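Local coordinates for lipoprotein (Mycoplasma mycoides subsp. capri, PDB 7ADK) that is a mycoplasma lipoprotein of the DUF31 peptidase family, and probably acts as a protease of the chymotrypsin-like PA clan, at residues L600-T605 with R790-D795. Sequence-based numbering, arbitrary orientation.
Sequences LLNEQT and RSDGYD
With CG anti to the carbonyl carbon in Asn-602 (chi1 -60°) and anti to the backbone N in Asp-792 (chi1 -168°), the amide and the carboxylate come together. Asn-602 ND2 donates to Asp-792 OD1 at 2.9 Å. The oxygen is approached nearly along its C-O bond. The N-H is less well aimed: the angle at hydrogen is 136°, and the oxygen sits tilted out of the amide plane. The two side chains cross at roughly a right angle, with the amide and carboxylate planes steeply inclined to each other. Asp-792 OD1 is also hydrogen-bonded to Ser-599 OG, so Ser-599 and Asn-602, both ahead of helix 603-606, share one carboxylate oxygen.

Leu-601 makes the apolar half of the contact, and its two methyls divide the work. CD1 lies against the carbonyl oxygen of Gly-793. CD2 of Leu-601 lies 4.0 Å from Tyr-794 CD1, meeting the ring obliquely. Leu-601 also touches Leu-805, while the Tyr-794 ring meets those of Phe-706 and Tyr-796.

Within 790-795, Gly-793 N donates to Ser-791 OG at 3.0 Å. This bond closes an ST turn at Ser-791 to Gly-793. Gly-793 has a positive phi, which suits glycine. The contact thus joins the loop before helix 603-606 to the segment that carries strand 783-792. Its recognisable motif is the ST turn of Ser-791 and Gly-793, set by that strand of the mixed sheet, in a chain whose family belongs to the PA peptidase clan.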
# COMPACT_ATOMS: atom_id res chain seq x y z
N LEU B 600 21.92 29.44 -9.32
CA LEU B 600 22.41 28.06 -9.40
C LEU B 600 23.45 27.82 -10.52
O LEU B 600 24.05 26.75 -10.58
CB LEU B 600 21.22 27.09 -9.55
CG LEU B 600 20.86 26.27 -8.29
CD1 LEU B 600 19.70 25.34 -8.63
CD2 LEU B 600 22.00 25.38 -7.79
N LEU B 601 23.65 28.79 -11.41
CA LEU B 601 24.59 28.76 -12.53
C LEU B 601 26.00 29.27 -12.16
O LEU B 601 26.98 28.83 -12.77
CB LEU B 601 23.99 29.57 -13.69
CG LEU B 601 22.74 28.90 -14.30
CD1 LEU B 601 21.88 29.95 -14.97
CD2 LEU B 601 23.11 27.85 -15.35
N ASN B 602 26.12 30.14 -11.16
CA ASN B 602 27.41 30.56 -10.61
C ASN B 602 28.11 29.38 -9.92
O ASN B 602 27.48 28.55 -9.28
CB ASN B 602 27.24 31.73 -9.63
CG ASN B 602 26.64 33.01 -10.16
OD1 ASN B 602 26.38 33.93 -9.40
ND2 ASN B 602 26.37 33.14 -11.43
N GLU B 603 29.44 29.28 -10.05
CA GLU B 603 30.16 28.07 -9.64
C GLU B 603 30.19 27.84 -8.12
O GLU B 603 30.12 26.70 -7.67
CB GLU B 603 31.58 28.12 -10.24
CG GLU B 603 32.32 26.77 -10.27
CD GLU B 603 31.58 25.69 -11.06
OE1 GLU B 603 31.78 24.49 -10.77
OE2 GLU B 603 30.80 26.01 -11.98
N GLN B 604 30.25 28.90 -7.32
CA GLN B 604 30.20 28.79 -5.87
C GLN B 604 28.82 28.40 -5.34
O GLN B 604 28.73 27.87 -4.24
CB GLN B 604 30.74 30.07 -5.20
CG GLN B 604 29.78 31.27 -5.06
CD GLN B 604 29.47 32.02 -6.35
OE1 GLN B 604 29.92 31.70 -7.43
NE2 GLN B 604 28.67 33.05 -6.28
N THR B 605 27.74 28.62 -6.10
CA THR B 605 26.41 28.15 -5.71
C THR B 605 26.25 26.67 -6.02
O THR B 605 25.85 25.92 -5.14
CB THR B 605 25.27 28.89 -6.40
OG1 THR B 605 25.43 30.27 -6.29
CG2 THR B 605 23.92 28.55 -5.77
N ARG B 790 13.63 31.66 -10.39
CA ARG B 790 14.63 32.69 -10.61
C ARG B 790 15.71 32.16 -11.54
O ARG B 790 16.12 31.01 -11.43
CB ARG B 790 15.18 33.12 -9.26
CG ARG B 790 16.05 34.36 -9.35
CD ARG B 790 16.52 34.80 -7.99
NE ARG B 790 17.50 35.89 -8.07
CZ ARG B 790 17.26 37.18 -8.10
NH1 ARG B 790 16.07 37.68 -8.10
NH2 ARG B 790 18.24 38.02 -8.11
N SER B 791 16.16 33.00 -12.45
CA SER B 791 17.29 32.76 -13.33
C SER B 791 18.16 34.00 -13.37
O SER B 791 17.70 35.11 -13.63
CB SER B 791 16.83 32.36 -14.72
OG SER B 791 17.88 32.27 -15.63
N ASP B 792 19.45 33.80 -13.17
CA ASP B 792 20.52 34.78 -13.39
C ASP B 792 20.79 35.05 -14.88
O ASP B 792 21.55 35.95 -15.24
CB ASP B 792 21.75 34.17 -12.72
CG ASP B 792 22.94 35.10 -12.55
OD1 ASP B 792 24.08 34.57 -12.49
OD2 ASP B 792 22.74 36.31 -12.39
N GLY B 793 20.17 34.25 -15.75
CA GLY B 793 20.49 34.14 -17.15
C GLY B 793 21.77 33.36 -17.38
O GLY B 793 22.48 32.99 -16.45
N TYR B 794 22.05 33.08 -18.64
CA TYR B 794 23.27 32.44 -19.10
C TYR B 794 23.54 32.91 -20.53
O TYR B 794 22.60 33.10 -21.30
CB TYR B 794 23.15 30.92 -19.04
CG TYR B 794 24.49 30.22 -19.16
CD1 TYR B 794 25.25 30.00 -18.00
CD2 TYR B 794 24.97 29.80 -20.41
CE1 TYR B 794 26.48 29.34 -18.08
CE2 TYR B 794 26.22 29.17 -20.51
CZ TYR B 794 26.98 28.93 -19.34
OH TYR B 794 28.20 28.34 -19.41
N ASP B 795 24.81 33.10 -20.88
CA ASP B 795 25.23 33.57 -22.20
C ASP B 795 25.99 32.47 -22.93
O ASP B 795 26.96 31.92 -22.40
CB ASP B 795 26.05 34.86 -22.01
CG ASP B 795 26.42 35.57 -23.31
OD1 ASP B 795 26.43 34.94 -24.39
OD2 ASP B 795 26.70 36.78 -23.25